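Local coordinates for protein 303aa long hypothetical esterase (Sulfolobus tokodaii, PDB 3AIN) that acts as a thermostable carboxylesterase of the hormone-sensitive lipase-like group, probably hydrolysing carboxylic esters with a serine nucleophile, at residues Y192-P198 and L252-I258; A140-F145 and L175-T179; G91-H97 and V123-Y129. The protein carries 1 engineered substitution. All coordinates share one frame; numbering follows the deposited sequence.

The three contacts share one alpha/beta-hydrolase core. Contacts 1 and 3 are parallel strand pairs of the same sheet, their centres about 14 Å apart, with strand 164-169 between them; I196 CD1 of contact 1 reaches Y95 OH of contact 3 at 3.8 Å. Contact 2 is the helix pair against one face of that sheet. It meets contact 3 where L175 CD1 lies 3.5 Å from Y129 CE2, and contact 1 where A176 CB lies 3.7 Å from L195 CD2. Strand 164-169 runs into the probable nucleophile elbow at S170, a turn touched by the Y95, L175 and Y197 side chains. The Y197 side chain is about 5 Å from a bound phosphate, probably from the crystallisation liquor.

Contact 1 of 3, residues Y192-P198 and L252-I258; sequences YQVLIYP and LPPALII
Strands 192-196 and 255-258 pair in parallel in the central sheet of the alpha/beta-hydrolase fold, Q193 facing A255 and I196 facing I258, and their short axes diverge by only 4°. Strand 192-196 is an inner strand: its other edge is bonded to strand 164-169, which leads into the probable nucleophile elbow. Across the present seam L195 is held twice, its N giving a bond to L256 O and its O taking one from I258 N. At the entry end the partner chain is L252-P253-P254, and the prolines can only accept: Q193 N bonds to P254 O, while the Q193 side chain takes P253 O, NE2 to O 2.9 Å, almost straight and close to the amide plane. This works because CG sits between the backbone N and the carbonyl carbon (chi1 54°), which brings CG within 3.5 Å of A255 CB. Y192 N is buried beside P253 CB and has no polar partner. The Y192 ring lies with one face on the partner backbone, P254 O 3.4 Å above the plane and toward the rim, and Y192 CE2 reaches L256 CB at 3.8 Å. Helix 303-321 packs on Y192, I196 and L256; on the other face L195 and I257 run side by side, CD1 to CD1 4.0 Å, packed against helix 266-278, with L195 also touching helix 171-185. Beyond the strand the chain turns at Y197, whose OH bonds to V296 N and whose side chain touches D263 and H293, residues placed like the acid and histidine of this family's catalytic triad. The turn is tied to the neighbouring strand by Y197 N, which bonds to I258 O at 2.7 Å with a bent N-H angle of 143°.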
loop_
_atom_site.group_PDB
_atom_site.type_symbol
_atom_site.label_atom_id
_atom_site.label_comp_id
_atom_site.label_asym_id
_atom_site.label_seq_id
_atom_site.Cartn_x
_atom_site.Cartn_y
_atom_site.Cartn_z
ATOM N N TYR A 192 -7.915 3.494 -15.156
ATOM C CA TYR A 192 -7.769 3.018 -13.781
ATOM C C TYR A 192 -8.894 3.597 -12.908
ATOM O O TYR A 192 -9.497 4.624 -13.244
ATOM C CB TYR A 192 -6.405 3.475 -13.244
ATOM C CG TYR A 192 -5.831 2.601 -12.136
ATOM C CD1 TYR A 192 -5.129 1.431 -12.435
ATOM C CD2 TYR A 192 -5.994 2.949 -10.804
ATOM C CE1 TYR A 192 -4.589 0.623 -11.420
ATOM C CE2 TYR A 192 -5.486 2.128 -9.783
ATOM C CZ TYR A 192 -4.753 1.000 -10.103
ATOM O OH TYR A 192 -4.235 0.179 -9.098
ATOM N N GLN A 193 -9.190 2.927 -11.804
ATOM C CA GLN A 193 -10.112 3.508 -10.812
ATOM C C GLN A 193 -9.492 3.338 -9.413
ATOM O O GLN A 193 -9.049 2.252 -9.050
ATOM C CB GLN A 193 -11.497 2.836 -10.890
ATOM C CG GLN A 193 -11.473 1.301 -10.765
ATOM C CD GLN A 193 -12.859 0.685 -10.919
ATOM O OE1 GLN A 193 -13.834 1.191 -10.370
ATOM N NE2 GLN A 193 -12.958 -0.388 -11.724
ATOM N N VAL A 194 -9.462 4.425 -8.652
ATOM C CA VAL A 194 -8.921 4.387 -7.281
ATOM C C VAL A 194 -10.074 4.580 -6.280
ATOM O O VAL A 194 -10.735 5.616 -6.313
ATOM C CB VAL A 194 -7.970 5.565 -7.069
ATOM C CG1 VAL A 194 -7.478 5.591 -5.597
ATOM C CG2 VAL A 194 -6.770 5.466 -8.055
ATOM N N LEU A 195 -10.422 3.514 -5.550
ATOM C CA LEU A 195 -11.615 3.523 -4.691
ATOM C C LEU A 195 -11.129 3.480 -3.245
ATOM O O LEU A 195 -10.530 2.496 -2.822
ATOM C CB LEU A 195 -12.498 2.289 -4.977
ATOM C CG LEU A 195 -12.825 2.094 -6.478
ATOM C CD1 LEU A 195 -13.750 0.898 -6.638
ATOM C CD2 LEU A 195 -13.516 3.358 -7.052
ATOM N N ILE A 196 -11.252 4.615 -2.550
ATOM C CA ILE A 196 -10.724 4.747 -1.199
ATOM C C ILE A 196 -11.864 4.560 -0.203
ATOM O O ILE A 196 -12.811 5.340 -0.210
ATOM C CB ILE A 196 -10.134 6.167 -0.987
ATOM C CG1 ILE A 196 -9.098 6.457 -2.084
ATOM C CG2 ILE A 196 -9.480 6.224 0.417
ATOM C CD1 ILE A 196 -8.644 7.932 -2.134
ATOM N N TYR A 197 -11.800 3.461 0.554
ATOM C CA TYR A 197 -12.915 2.997 1.400
ATOM C C TYR A 197 -14.304 3.317 0.835
ATOM O O TYR A 197 -15.089 4.069 1.413
ATOM C CB TYR A 197 -12.776 3.402 2.886
ATOM C CG TYR A 197 -12.121 4.750 3.192
ATOM C CD1 TYR A 197 -12.785 5.938 2.921
ATOM C CD2 TYR A 197 -10.788 4.813 3.630
ATOM C CE1 TYR A 197 -12.179 7.168 3.178
ATOM C CE2 TYR A 197 -10.170 6.035 3.846
ATOM C CZ TYR A 197 -10.853 7.201 3.558
ATOM O OH TYR A 197 -10.265 8.431 3.854
ATOM N N PRO A 198 -14.614 2.741 -0.323
ATOM C CA PRO A 198 -15.867 3.103 -0.994
ATOM C C PRO A 198 -17.085 2.525 -0.309
ATOM O O PRO A 198 -17.023 1.439 0.283
ATOM C CB PRO A 198 -15.710 2.452 -2.376
ATOM C CG PRO A 198 -14.860 1.238 -2.083
ATOM C CD PRO A 198 -13.802 1.812 -1.133
ATOM N N LEU A 252 -14.241 -3.599 -16.615
ATOM C CA LEU A 252 -13.996 -2.322 -15.953
ATOM C C LEU A 252 -12.493 -2.091 -15.822
ATOM O O LEU A 252 -11.686 -3.006 -15.971
ATOM C CB LEU A 252 -14.681 -2.300 -14.555
ATOM C CG LEU A 252 -16.221 -2.286 -14.542
ATOM C CD1 LEU A 252 -16.820 -2.314 -13.116
ATOM C CD2 LEU A 252 -16.806 -1.112 -15.299
ATOM N N PRO A 253 -12.105 -0.846 -15.580
ATOM C CA PRO A 253 -10.667 -0.561 -15.524
ATOM C C PRO A 253 -10.056 -1.233 -14.301
ATOM O O PRO A 253 -10.752 -1.447 -13.298
ATOM C CB PRO A 253 -10.596 0.961 -15.349
ATOM C CG PRO A 253 -12.022 1.445 -15.271
ATOM C CD PRO A 253 -12.964 0.347 -15.566
ATOM N N PRO A 254 -8.742 -1.444 -14.329
ATOM C CA PRO A 254 -8.080 -2.036 -13.176
ATOM C C PRO A 254 -8.149 -1.069 -11.985
ATOM O O PRO A 254 -8.369 0.142 -12.169
ATOM C CB PRO A 254 -6.622 -2.179 -13.633
ATOM C CG PRO A 254 -6.475 -1.274 -14.816
ATOM C CD PRO A 254 -7.827 -1.246 -15.474
ATOM N N ALA A 255 -8.093 -1.620 -10.773
ATOM C CA ALA A 255 -8.465 -0.817 -9.574
ATOM C C ALA A 255 -7.419 -0.961 -8.491
ATOM O O ALA A 255 -6.802 -2.030 -8.349
ATOM C CB ALA A 255 -9.844 -1.249 -9.027
ATOM N N LEU A 256 -7.282 0.101 -7.699
ATOM C CA LEU A 256 -6.702 0.060 -6.343
ATOM C C LEU A 256 -7.876 0.273 -5.412
ATOM O O LEU A 256 -8.563 1.276 -5.544
ATOM C CB LEU A 256 -5.696 1.197 -6.151
ATOM C CG LEU A 256 -5.182 1.335 -4.698
ATOM C CD1 LEU A 256 -4.382 0.075 -4.320
ATOM C CD2 LEU A 256 -4.298 2.606 -4.515
ATOM N N ILE A 257 -8.072 -0.638 -4.460
ATOM C CA ILE A 257 -9.145 -0.478 -3.483
ATOM C C ILE A 257 -8.575 -0.514 -2.090
ATOM O O ILE A 257 -7.915 -1.462 -1.718
ATOM C CB ILE A 257 -10.217 -1.564 -3.648
ATOM C CG1 ILE A 257 -10.835 -1.406 -5.043
ATOM C CG2 ILE A 257 -11.267 -1.425 -2.540
ATOM C CD1 ILE A 257 -11.895 -2.461 -5.371
ATOM N N ILE A 258 -8.700 0.610 -1.393
ATOM C CA ILE A 258 -8.136 0.743 -0.049
ATOM C C ILE A 258 -9.268 0.619 0.973
ATOM O O ILE A 258 -10.297 1.271 0.854
ATOM C CB ILE A 258 -7.524 2.149 0.080
ATOM C CG1 ILE A 258 -6.204 2.205 -0.678
ATOM C CG2 ILE A 258 -7.278 2.537 1.538
ATOM C CD1 ILE A 258 -5.683 3.618 -0.882
#

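Contact 2 of 3, residues A140-F145 and L175-T179; sequences AVVDSF and LAAVT
Two helices on one face of the alpha/beta-hydrolase sheet meet here through V141, S144 and L175, segments 140-145 and 175-179, of helices 139-153 and 171-185, crossing at -65° with axes 9.4 Å apart. Helix 171-185 is the one that follows the probable nucleophile elbow, and L175 touches that turn. L175 does much of the filling: its CD2 branch reaches V141 CG2 at 3.8 Å and A140 CB at 4.0 Å, while CD1 turns to S144 OG, 3.7 Å away. Next to it V141 puts CG1, anti to the backbone N (chi1 174°), against V178 CG1 at 3.6 Å, the two side chains crossing at about a right angle. No hydrogen bond joins the two segments. Both hydroxyls at the interface are instead turned back onto their own helix, S144 OG donating to A140 O and T179 OG1 donating to L175 O. Each of these carbonyls also takes the backbone N-H of the same residue, the two donors arriving from opposite faces of the carbonyl plane. With their polar ends satisfied this way, the hydroxyl residues pack much as apolar ones would: T179 OG1 comes to 3.6 Å from S144 CB.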
loop_
_atom_site.group_PDB
_atom_site.type_symbol
_atom_site.label_atom_id
_atom_site.label_comp_id
_atom_site.label_asym_id
_atom_site.label_seq_id
_atom_site.Cartn_x
_atom_site.Cartn_y
_atom_site.Cartn_z
ATOM N N ALA A 140 -26.088 13.300 -7.920
ATOM C CA ALA A 140 -24.638 13.182 -7.755
ATOM C C ALA A 140 -24.014 12.303 -8.835
ATOM O O ALA A 140 -22.901 12.562 -9.282
ATOM C CB ALA A 140 -24.301 12.648 -6.346
ATOM N N VAL A 141 -24.704 11.216 -9.179
ATOM C CA VAL A 141 -24.234 10.294 -10.204
ATOM C C VAL A 141 -24.264 10.947 -11.588
ATOM O O VAL A 141 -23.325 10.793 -12.389
ATOM C CB VAL A 141 -25.113 9.030 -10.217
ATOM C CG1 VAL A 141 -24.727 8.110 -11.377
ATOM C CG2 VAL A 141 -24.969 8.320 -8.887
ATOM N N VAL A 142 -25.370 11.622 -11.885
ATOM C CA VAL A 142 -25.481 12.299 -13.174
ATOM C C VAL A 142 -24.323 13.297 -13.345
ATOM O O VAL A 142 -23.666 13.317 -14.380
ATOM C CB VAL A 142 -26.833 13.034 -13.306
ATOM C CG1 VAL A 142 -26.832 13.943 -14.556
ATOM C CG2 VAL A 142 -27.989 12.030 -13.396
ATOM N N ASP A 143 -24.119 14.163 -12.344
ATOM C CA ASP A 143 -23.010 15.111 -12.397
ATOM C C ASP A 143 -21.647 14.427 -12.503
ATOM O O ASP A 143 -20.759 14.891 -13.221
ATOM C CB ASP A 143 -23.011 16.033 -11.178
ATOM C CG ASP A 143 -24.181 16.982 -11.167
ATOM O OD1 ASP A 143 -24.997 16.943 -12.106
ATOM O OD2 ASP A 143 -24.314 17.719 -10.170
ATOM N N SER A 144 -21.435 13.383 -11.710
ATOM C CA SER A 144 -20.133 12.710 -11.738
ATOM C C SER A 144 -19.810 12.111 -13.088
ATOM O O SER A 144 -18.684 12.241 -13.577
ATOM C CB SER A 144 -20.037 11.662 -10.618
ATOM O OG SER A 144 -20.170 12.304 -9.339
ATOM N N PHE A 145 -20.816 11.508 -13.729
ATOM C CA PHE A 145 -20.598 10.890 -15.036
ATOM C C PHE A 145 -20.462 11.995 -16.094
ATOM O O PHE A 145 -19.626 11.904 -16.977
ATOM C CB PHE A 145 -21.777 9.982 -15.403
ATOM C CG PHE A 145 -21.614 9.306 -16.717
ATOM C CD1 PHE A 145 -20.495 8.522 -16.949
ATOM C CD2 PHE A 145 -22.323 9.773 -17.808
ATOM C CE1 PHE A 145 -20.252 7.990 -18.217
ATOM C CE2 PHE A 145 -22.135 9.196 -19.063
ATOM C CZ PHE A 145 -21.065 8.346 -19.274
ATOM N N LEU A 175 -19.117 7.052 -6.102
ATOM C CA LEU A 175 -19.320 7.736 -7.410
ATOM C C LEU A 175 -18.270 7.366 -8.461
ATOM O O LEU A 175 -18.582 7.283 -9.655
ATOM C CB LEU A 175 -19.382 9.263 -7.207
ATOM C CG LEU A 175 -20.551 9.669 -6.318
ATOM C CD1 LEU A 175 -20.390 11.135 -5.883
ATOM C CD2 LEU A 175 -21.902 9.468 -7.046
ATOM N N ALA A 176 -17.014 7.209 -8.048
ATOM C CA ALA A 176 -15.980 6.763 -8.978
ATOM C C ALA A 176 -16.340 5.410 -9.523
ATOM O O ALA A 176 -16.239 5.195 -10.750
ATOM C CB ALA A 176 -14.595 6.707 -8.302
ATOM N N ALA A 177 -16.789 4.512 -8.639
ATOM C CA ALA A 177 -17.124 3.145 -9.079
ATOM C C ALA A 177 -18.292 3.159 -10.079
ATOM O O ALA A 177 -18.237 2.492 -11.109
ATOM C CB ALA A 177 -17.420 2.238 -7.907
ATOM N N VAL A 178 -19.320 3.926 -9.770
ATOM C CA VAL A 178 -20.522 4.012 -10.613
ATOM C C VAL A 178 -20.193 4.674 -11.944
ATOM O O VAL A 178 -20.594 4.181 -13.019
ATOM C CB VAL A 178 -21.638 4.774 -9.866
ATOM C CG1 VAL A 178 -22.816 5.093 -10.793
ATOM C CG2 VAL A 178 -22.105 3.939 -8.672
ATOM N N THR A 179 -19.345 5.693 -11.892
ATOM C CA THR A 179 -18.896 6.375 -13.116
ATOM C C THR A 179 -18.135 5.443 -14.040
ATOM O O THR A 179 -18.368 5.431 -15.258
ATOM C CB THR A 179 -18.021 7.600 -12.764
ATOM O OG1 THR A 179 -18.863 8.557 -12.101
ATOM C CG2 THR A 179 -17.490 8.249 -14.018
#

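Contact 3 of 3, residues G91-H97 and V123-Y129; sequences GVLVYYH and VTISVDY
V123 starts the pairing with G91: its N bonds to G91 O, and its O then takes L93 N at 2.8 Å. T124 follows on the opposite face, CG2 4.0 Å from Y95 CB, its OG1 hydrogen-bonded to T117 OG1. I125 is bonded through both its N and its O to the same neighbour, N to L93 O and O from Y95 N, the latter donor standing 36° out of the carbonyl plane; its CD1 meets V92 CG1. S126 OG bonds a water that accepts from H97 N and donates to V127 O, bridging the two chains at the end of the pairing. These strands, with helix 110-120 between them, make a right-handed beta-alpha-beta crossover of the alpha/beta-hydrolase sheet, and H97 opens the HGGG sequence that in this family shapes the oxyanion hole. V127 N still reaches Y95 O at 3.1 Å, and CG2 touches V94 CG1 at 3.7 Å and Y96 CE1 at 3.9 Å. D128 OD1, held by I106 N, takes a second water, which H97 NE2 also bonds at 2.7 Å. The Y129 ring lies against one face of the H97 imidazole, CG between backbone N and carbonyl carbon (chi1 58°), in an offset stack, the two ring centroids 4.4 Å apart and planes at 13°. From there Y129 OH donates to H97 O at 2.6 Å, that oxygen lying at the edge of the phenol ring.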
loop_
_atom_site.group_PDB
_atom_site.type_symbol
_atom_site.label_atom_id
_atom_site.label_comp_id
_atom_site.label_asym_id
_atom_site.label_seq_id
_atom_site.Cartn_x
_atom_site.Cartn_y
_atom_site.Cartn_z
ATOM N N GLY A 91 -1.397 12.202 -17.386
ATOM C CA GLY A 91 -2.665 11.535 -17.149
ATOM C C GLY A 91 -3.554 12.425 -16.314
ATOM O O GLY A 91 -3.081 13.426 -15.759
ATOM N N VAL A 92 -4.861 12.173 -16.361
ATOM C CA VAL A 92 -5.836 13.011 -15.654
ATOM C C VAL A 92 -6.666 12.130 -14.723
ATOM O O VAL A 92 -7.142 11.067 -15.133
ATOM C CB VAL A 92 -6.828 13.682 -16.645
ATOM C CG1 VAL A 92 -7.784 14.607 -15.895
ATOM C CG2 VAL A 92 -6.045 14.478 -17.714
ATOM N N LEU A 93 -6.731 12.526 -13.450
ATOM C CA LEU A 93 -7.534 11.810 -12.463
ATOM C C LEU A 93 -8.754 12.659 -12.147
ATOM O O LEU A 93 -8.610 13.824 -11.781
ATOM C CB LEU A 93 -6.719 11.628 -11.156
ATOM C CG LEU A 93 -7.538 11.103 -9.964
ATOM C CD1 LEU A 93 -7.989 9.632 -10.253
ATOM C CD2 LEU A 93 -6.688 11.147 -8.667
ATOM N N VAL A 94 -9.947 12.145 -12.467
ATOM C CA VAL A 94 -11.160 12.832 -12.104
ATOM C C VAL A 94 -11.584 12.341 -10.731
ATOM O O VAL A 94 -11.627 11.131 -10.525
ATOM C CB VAL A 94 -12.283 12.584 -13.114
ATOM C CG1 VAL A 94 -13.541 13.348 -12.677
ATOM C CG2 VAL A 94 -11.803 13.058 -14.512
ATOM N N TYR A 95 -11.606 13.276 -9.776
ATOM C CA TYR A 95 -11.748 12.942 -8.349
ATOM C C TYR A 95 -13.094 13.382 -7.794
ATOM O O TYR A 95 -13.527 14.528 -8.005
ATOM C CB TYR A 95 -10.619 13.589 -7.520
ATOM C CG TYR A 95 -10.512 13.029 -6.117
ATOM C CD1 TYR A 95 -9.855 11.833 -5.903
ATOM C CD2 TYR A 95 -11.253 13.572 -5.062
ATOM C CE1 TYR A 95 -9.910 11.182 -4.683
ATOM C CE2 TYR A 95 -11.276 12.940 -3.802
ATOM C CZ TYR A 95 -10.619 11.747 -3.639
ATOM O OH TYR A 95 -10.632 11.102 -2.417
ATOM N N TYR A 96 -13.738 12.494 -7.030
ATOM C CA TYR A 96 -15.027 12.798 -6.395
ATOM C C TYR A 96 -14.920 12.740 -4.876
ATOM O O TYR A 96 -14.602 11.681 -4.328
ATOM C CB TYR A 96 -16.057 11.765 -6.851
ATOM C CG TYR A 96 -16.157 11.678 -8.343
ATOM C CD1 TYR A 96 -16.796 12.664 -9.086
ATOM C CD2 TYR A 96 -15.598 10.598 -9.024
ATOM C CE1 TYR A 96 -16.787 12.602 -10.489
ATOM C CE2 TYR A 96 -15.648 10.498 -10.411
ATOM C CZ TYR A 96 -16.269 11.496 -11.131
ATOM O OH TYR A 96 -16.297 11.388 -12.501
ATOM N N HIS A 97 -15.061 13.889 -4.210
ATOM C CA HIS A 97 -14.949 13.955 -2.743
ATOM C C HIS A 97 -15.977 13.079 -2.035
ATOM O O HIS A 97 -17.069 12.895 -2.526
ATOM C CB HIS A 97 -15.076 15.421 -2.253
ATOM C CG HIS A 97 -16.439 16.017 -2.422
ATOM N ND1 HIS A 97 -17.448 15.833 -1.493
ATOM C CD2 HIS A 97 -16.952 16.841 -3.374
ATOM C CE1 HIS A 97 -18.532 16.476 -1.892
ATOM N NE2 HIS A 97 -18.259 17.097 -3.025
ATOM N N VAL A 123 -2.643 15.516 -13.599
ATOM C CA VAL A 123 -3.675 16.540 -13.435
ATOM C C VAL A 123 -4.813 15.903 -12.660
ATOM O O VAL A 123 -5.267 14.816 -12.994
ATOM C CB VAL A 123 -4.199 17.007 -14.805
ATOM C CG1 VAL A 123 -5.391 17.944 -14.636
ATOM C CG2 VAL A 123 -3.065 17.690 -15.552
ATOM N N THR A 124 -5.260 16.595 -11.627
ATOM C CA THR A 124 -6.412 16.129 -10.855
ATOM C C THR A 124 -7.534 17.118 -11.062
ATOM O O THR A 124 -7.346 18.320 -10.906
ATOM C CB THR A 124 -6.045 16.044 -9.365
ATOM O OG1 THR A 124 -4.957 15.122 -9.231
ATOM C CG2 THR A 124 -7.248 15.529 -8.541
ATOM N N ILE A 125 -8.730 16.584 -11.296
ATOM C CA ILE A 125 -9.901 17.417 -11.484
ATOM C C ILE A 125 -10.960 17.047 -10.467
ATOM O O ILE A 125 -11.590 15.993 -10.541
ATOM C CB ILE A 125 -10.455 17.323 -12.908
ATOM C CG1 ILE A 125 -9.356 17.774 -13.883
ATOM C CG2 ILE A 125 -11.701 18.239 -13.050
ATOM C CD1 ILE A 125 -9.816 17.748 -15.361
ATOM N N SER A 126 -11.145 17.951 -9.524
ATOM C CA SER A 126 -12.024 17.707 -8.386
ATOM C C SER A 126 -13.397 18.260 -8.688
ATOM O O SER A 126 -13.549 19.451 -8.994
ATOM C CB SER A 126 -11.444 18.366 -7.138
ATOM O OG SER A 126 -12.299 18.164 -6.003
ATOM N N VAL A 127 -14.403 17.387 -8.613
ATOM C CA VAL A 127 -15.749 17.698 -9.139
ATOM C C VAL A 127 -16.722 18.108 -8.011
ATOM O O VAL A 127 -16.848 17.409 -7.002
ATOM C CB VAL A 127 -16.292 16.461 -9.917
ATOM C CG1 VAL A 127 -17.729 16.673 -10.366
ATOM C CG2 VAL A 127 -15.375 16.165 -11.071
ATOM N N ASP A 128 -17.419 19.238 -8.186
ATOM C CA ASP A 128 -18.404 19.706 -7.192
ATOM C C ASP A 128 -19.800 19.208 -7.617
ATOM O O ASP A 128 -20.605 19.948 -8.218
ATOM C CB ASP A 128 -18.385 21.245 -7.086
ATOM C CG ASP A 128 -18.229 21.770 -5.642
ATOM O OD1 ASP A 128 -17.959 20.994 -4.698
ATOM O OD2 ASP A 128 -18.231 23.014 -5.469
ATOM N N TYR A 129 -19.998 17.902 -7.490
ATOM C CA TYR A 129 -21.281 17.301 -7.863
ATOM C C TYR A 129 -22.398 17.805 -6.932
ATOM O O TYR A 129 -22.157 18.173 -5.779
ATOM C CB TYR A 129 -21.188 15.765 -7.854
ATOM C CG TYR A 129 -20.756 15.173 -6.513
ATOM C CD1 TYR A 129 -21.683 14.973 -5.481
ATOM C CD2 TYR A 129 -19.408 14.863 -6.256
ATOM C CE1 TYR A 129 -21.300 14.372 -4.256
ATOM C CE2 TYR A 129 -19.020 14.249 -5.028
ATOM C CZ TYR A 129 -19.975 14.087 -4.024
ATOM O OH TYR A 129 -19.632 13.490 -2.836
HETATM O O HOH W 1 -14.656 16.503 -5.505
HETATM O O HOH W 2 -19.961 18.800 -4.212
#